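Local coordinates for protein carbon monoxide oxidation system transcription regulator CooA-1 (Carboxydothermus hydrogenoformans, PDB 6CPB) that probably acts as a heme-dependent, carbon monoxide-sensing DNA-binding transcription factor, of which this chain is the heme-binding effector domain, at residues T6-V20 / I102-K115. Sequence-based numbering, arbitrary orientation.
Sequences TNLLEVLNSEEYSGV and IVVEFPAFSLNMVK. With SO4 (sulfate ion), chain D.
Tyr17, Phe106 and Phe109 form the aromatic cluster of a largely apolar contact, in which the N-terminal arm 6-20 packs against the short turn joining helices 96-105 and 108-135. Tyr17 lies obliquely against both phenylalanine rings; its CE2 comes 3.5 Å from Phe106 CD1, and its plane stands at 80° to that of Phe109. Val20 places CG1 over one face of the Phe106 ring, 4.2 Å from the centroid, a CH-pi contact, while its CG2 meets Ile102. A water oxygen lies 2.7 Å from Tyr17 OH and accepts from Ala108 N. Farther along, Val11 CG1 touches Phe109 CZ, and Leu8 CD1 lies 3.7 Å from Asn112 CB. With CG anti to the backbone N (chi1 -179°), Asn112 reaches Thr6: ND2 donates to OG1 at 3.2 Å and weakly to Thr6 O, and also bonds Asp73, while OD1 accepts from Ile74 N. An alanine here is likely to leave Ile74 N without its acceptor and the Thr6 end of the arm less firmly held. Thr6 OG1 also donates to O2 of a sulfate, probably picked up from the crystallisation solution, at 2.7 Å; Lys115 NZ, salt-bridged to Asp73, bonds sulfate O4 weakly. The arrangement is that of a CRP-family effector domain, its N-terminal helical segment packed beside the start of the long dimerisation helix.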
# COMPACT_ATOMS: atom_id res chain seq x y z
N THR A 6 10.21 -8.73 -5.67
CA THR A 6 9.81 -7.46 -6.29
C THR A 6 10.89 -6.40 -6.23
O THR A 6 10.67 -5.28 -6.73
CB THR A 6 8.52 -6.86 -5.68
OG1 THR A 6 8.79 -6.30 -4.39
CG2 THR A 6 7.39 -7.89 -5.60
N ASN A 7 12.04 -6.70 -5.66
CA ASN A 7 13.09 -5.71 -5.55
C ASN A 7 13.49 -5.21 -6.94
O ASN A 7 13.60 -5.98 -7.89
CB ASN A 7 14.28 -6.32 -4.82
CG ASN A 7 15.40 -5.36 -4.64
OD1 ASN A 7 16.25 -5.21 -5.53
ND2 ASN A 7 15.41 -4.67 -3.51
N LEU A 8 13.73 -3.90 -7.04
CA LEU A 8 13.95 -3.24 -8.32
C LEU A 8 15.41 -3.06 -8.71
O LEU A 8 15.68 -2.46 -9.75
CB LEU A 8 13.24 -1.89 -8.34
CG LEU A 8 11.71 -2.01 -8.28
CD1 LEU A 8 11.10 -0.66 -7.98
CD2 LEU A 8 11.13 -2.59 -9.57
N LEU A 9 16.37 -3.58 -7.93
CA LEU A 9 17.76 -3.46 -8.37
C LEU A 9 17.99 -4.12 -9.72
O LEU A 9 18.75 -3.60 -10.54
CB LEU A 9 18.73 -4.03 -7.33
CG LEU A 9 18.92 -3.18 -6.08
CD1 LEU A 9 19.73 -3.93 -5.03
CD2 LEU A 9 19.58 -1.85 -6.41
N GLU A 10 17.36 -5.27 -9.97
CA GLU A 10 17.56 -5.93 -11.26
C GLU A 10 17.07 -5.05 -12.40
O GLU A 10 17.66 -5.04 -13.48
CB GLU A 10 16.90 -7.31 -11.24
CG GLU A 10 17.03 -8.12 -12.53
CD GLU A 10 15.82 -7.99 -13.45
OE1 GLU A 10 14.84 -7.33 -13.08
OE2 GLU A 10 15.85 -8.59 -14.56
N VAL A 11 15.99 -4.30 -12.18
CA VAL A 11 15.46 -3.34 -13.15
C VAL A 11 16.42 -2.17 -13.32
O VAL A 11 16.74 -1.76 -14.45
CB VAL A 11 14.07 -2.90 -12.67
CG1 VAL A 11 13.64 -1.57 -13.27
CG2 VAL A 11 13.05 -4.00 -12.96
N LEU A 12 16.91 -1.61 -12.20
CA LEU A 12 17.86 -0.51 -12.26
C LEU A 12 19.08 -0.88 -13.08
O LEU A 12 19.64 -0.03 -13.77
CB LEU A 12 18.30 -0.12 -10.84
CG LEU A 12 17.26 0.68 -10.06
CD1 LEU A 12 17.52 0.65 -8.56
CD2 LEU A 12 17.24 2.12 -10.54
N ASN A 13 19.48 -2.15 -13.02
CA ASN A 13 20.68 -2.61 -13.70
C ASN A 13 20.40 -3.29 -15.03
O ASN A 13 21.28 -3.96 -15.57
CB ASN A 13 21.44 -3.53 -12.75
CG ASN A 13 22.00 -2.77 -11.58
OD1 ASN A 13 22.55 -1.69 -11.74
ND2 ASN A 13 21.83 -3.30 -10.38
N SER A 14 19.21 -3.09 -15.59
CA SER A 14 18.84 -3.68 -16.86
C SER A 14 18.84 -2.65 -17.98
O SER A 14 18.16 -1.62 -17.88
CB SER A 14 17.46 -4.30 -16.78
OG SER A 14 17.49 -5.52 -16.09
N GLU A 15 19.53 -2.97 -19.06
CA GLU A 15 19.58 -2.09 -20.22
C GLU A 15 18.18 -1.72 -20.72
O GLU A 15 17.94 -0.59 -21.15
CB GLU A 15 20.40 -2.78 -21.31
CG GLU A 15 20.58 -1.99 -22.59
CD GLU A 15 21.50 -2.68 -23.60
OE1 GLU A 15 22.00 -3.80 -23.34
OE2 GLU A 15 21.73 -2.07 -24.67
N GLU A 16 17.24 -2.67 -20.67
CA GLU A 16 15.89 -2.44 -21.18
C GLU A 16 15.20 -1.28 -20.50
O GLU A 16 14.28 -0.68 -21.09
CB GLU A 16 15.07 -3.72 -21.04
CG GLU A 16 13.60 -3.62 -21.46
CD GLU A 16 13.37 -3.32 -22.94
OE1 GLU A 16 14.29 -3.45 -23.76
OE2 GLU A 16 12.22 -2.95 -23.27
N TYR A 17 15.57 -0.97 -19.25
CA TYR A 17 14.98 0.12 -18.49
C TYR A 17 15.82 1.40 -18.53
O TYR A 17 15.44 2.38 -17.88
CB TYR A 17 14.77 -0.32 -17.04
CG TYR A 17 13.68 -1.36 -16.88
CD1 TYR A 17 13.93 -2.71 -17.07
CD2 TYR A 17 12.40 -0.98 -16.50
CE1 TYR A 17 12.93 -3.65 -16.91
CE2 TYR A 17 11.41 -1.91 -16.33
CZ TYR A 17 11.67 -3.24 -16.54
OH TYR A 17 10.65 -4.16 -16.36
N SER A 18 16.95 1.39 -19.23
CA SER A 18 17.88 2.51 -19.14
C SER A 18 17.26 3.80 -19.67
O SER A 18 17.59 4.89 -19.17
CB SER A 18 19.19 2.20 -19.86
OG SER A 18 18.97 1.92 -21.23
N GLY A 19 16.37 3.71 -20.65
CA GLY A 19 15.74 4.91 -21.18
C GLY A 19 14.70 5.48 -20.24
O GLY A 19 14.67 6.69 -19.98
N VAL A 20 13.84 4.63 -19.69
CA VAL A 20 12.79 5.15 -18.83
C VAL A 20 13.39 5.69 -17.53
O VAL A 20 12.89 6.67 -16.97
CB VAL A 20 11.67 4.11 -18.62
CG1 VAL A 20 12.16 2.92 -17.84
CG2 VAL A 20 10.48 4.75 -17.95
N ILE A 102 4.51 5.79 -16.66
CA ILE A 102 5.57 4.78 -16.73
C ILE A 102 5.02 3.39 -16.41
O ILE A 102 5.34 2.41 -17.09
CB ILE A 102 6.73 5.16 -15.79
CG1 ILE A 102 7.52 6.33 -16.38
CG2 ILE A 102 7.63 3.95 -15.52
CD1 ILE A 102 8.46 6.97 -15.39
N VAL A 103 4.19 3.28 -15.37
CA VAL A 103 3.68 1.98 -14.93
C VAL A 103 2.88 1.29 -16.02
O VAL A 103 2.87 0.05 -16.10
CB VAL A 103 2.85 2.17 -13.64
CG1 VAL A 103 1.98 0.95 -13.34
CG2 VAL A 103 3.76 2.44 -12.46
N VAL A 104 2.16 2.05 -16.85
CA VAL A 104 1.37 1.44 -17.92
C VAL A 104 2.26 0.62 -18.83
O VAL A 104 1.88 -0.45 -19.31
CB VAL A 104 0.57 2.51 -18.67
CG1 VAL A 104 -0.11 1.92 -19.90
CG2 VAL A 104 -0.47 3.14 -17.74
N GLU A 105 3.46 1.13 -19.11
CA GLU A 105 4.43 0.44 -19.96
C GLU A 105 5.30 -0.53 -19.17
O GLU A 105 5.64 -1.61 -19.67
CB GLU A 105 5.31 1.48 -20.67
CG GLU A 105 6.34 0.91 -21.63
CD GLU A 105 5.72 0.24 -22.84
OE1 GLU A 105 4.51 0.42 -23.07
OE2 GLU A 105 6.46 -0.45 -23.57
N PHE A 106 5.65 -0.16 -17.94
CA PHE A 106 6.65 -0.88 -17.13
C PHE A 106 6.06 -1.13 -15.75
O PHE A 106 6.44 -0.49 -14.77
CB PHE A 106 7.93 -0.05 -17.01
CG PHE A 106 8.62 0.21 -18.31
CD1 PHE A 106 9.37 -0.77 -18.91
CD2 PHE A 106 8.52 1.46 -18.92
CE1 PHE A 106 10.02 -0.52 -20.12
CE2 PHE A 106 9.16 1.71 -20.11
CZ PHE A 106 9.90 0.71 -20.71
N PRO A 107 5.14 -2.09 -15.63
CA PRO A 107 4.44 -2.29 -14.35
C PRO A 107 5.30 -2.86 -13.23
O PRO A 107 4.85 -2.84 -12.08
CB PRO A 107 3.30 -3.25 -14.72
CG PRO A 107 3.64 -3.81 -16.00
CD PRO A 107 4.52 -2.86 -16.72
N ALA A 108 6.52 -3.33 -13.49
CA ALA A 108 7.35 -3.84 -12.40
C ALA A 108 7.49 -2.83 -11.26
O ALA A 108 7.48 -3.21 -10.08
CB ALA A 108 8.73 -4.22 -12.93
N PHE A 109 7.62 -1.55 -11.58
CA PHE A 109 7.77 -0.54 -10.54
C PHE A 109 6.60 -0.57 -9.58
O PHE A 109 6.76 -0.35 -8.37
CB PHE A 109 7.87 0.86 -11.16
CG PHE A 109 9.11 1.09 -12.01
CD1 PHE A 109 10.32 1.39 -11.43
CD2 PHE A 109 9.03 1.06 -13.39
CE1 PHE A 109 11.44 1.62 -12.21
CE2 PHE A 109 10.15 1.28 -14.17
CZ PHE A 109 11.35 1.57 -13.58
N SER A 110 5.40 -0.84 -10.09
CA SER A 110 4.22 -0.82 -9.25
C SER A 110 4.14 -2.03 -8.35
O SER A 110 3.50 -1.95 -7.29
CB SER A 110 2.97 -0.74 -10.12
OG SER A 110 2.71 -1.97 -10.81
N LEU A 111 4.74 -3.15 -8.72
CA LEU A 111 4.66 -4.33 -7.86
C LEU A 111 5.49 -4.15 -6.60
O LEU A 111 5.09 -4.58 -5.52
CB LEU A 111 5.07 -5.58 -8.62
CG LEU A 111 4.03 -6.08 -9.64
CD1 LEU A 111 4.52 -7.33 -10.34
CD2 LEU A 111 2.68 -6.36 -8.98
N ASN A 112 6.64 -3.51 -6.73
CA ASN A 112 7.38 -3.19 -5.52
C ASN A 112 6.63 -2.17 -4.69
O ASN A 112 6.62 -2.26 -3.45
CB ASN A 112 8.79 -2.70 -5.87
CG ASN A 112 9.59 -2.38 -4.64
OD1 ASN A 112 9.65 -1.23 -4.21
ND2 ASN A 112 10.19 -3.39 -4.05
N MET A 113 5.98 -1.21 -5.33
CA MET A 113 5.23 -0.20 -4.60
C MET A 113 4.10 -0.84 -3.79
O MET A 113 3.85 -0.43 -2.64
CB MET A 113 4.68 0.84 -5.56
CG MET A 113 3.97 1.97 -4.87
SD MET A 113 3.52 3.28 -5.97
CE MET A 113 5.10 4.12 -6.16
N VAL A 114 3.41 -1.81 -4.37
CA VAL A 114 2.37 -2.53 -3.64
C VAL A 114 2.95 -3.23 -2.42
O VAL A 114 2.38 -3.19 -1.33
CB VAL A 114 1.66 -3.54 -4.58
CG1 VAL A 114 0.84 -4.55 -3.79
CG2 VAL A 114 0.79 -2.81 -5.60
N LYS A 115 4.10 -3.88 -2.59
CA LYS A 115 4.74 -4.59 -1.48
C LYS A 115 5.09 -3.61 -0.35
O LYS A 115 4.81 -3.88 0.83
CB LYS A 115 5.97 -5.32 -2.02
CG LYS A 115 6.69 -6.22 -1.04
CD LYS A 115 7.70 -5.50 -0.18
CE LYS A 115 8.82 -4.86 -0.97
NZ LYS A 115 9.89 -4.36 -0.06
S SO4 D . 11.37 -7.83 -2.14
O1 SO4 D . 12.32 -8.27 -3.17
O2 SO4 D . 10.01 -8.02 -2.63
O3 SO4 D . 11.57 -8.61 -0.92
O4 SO4 D . 11.61 -6.41 -1.86
O HOH W 1 7.98 -3.65 -16.16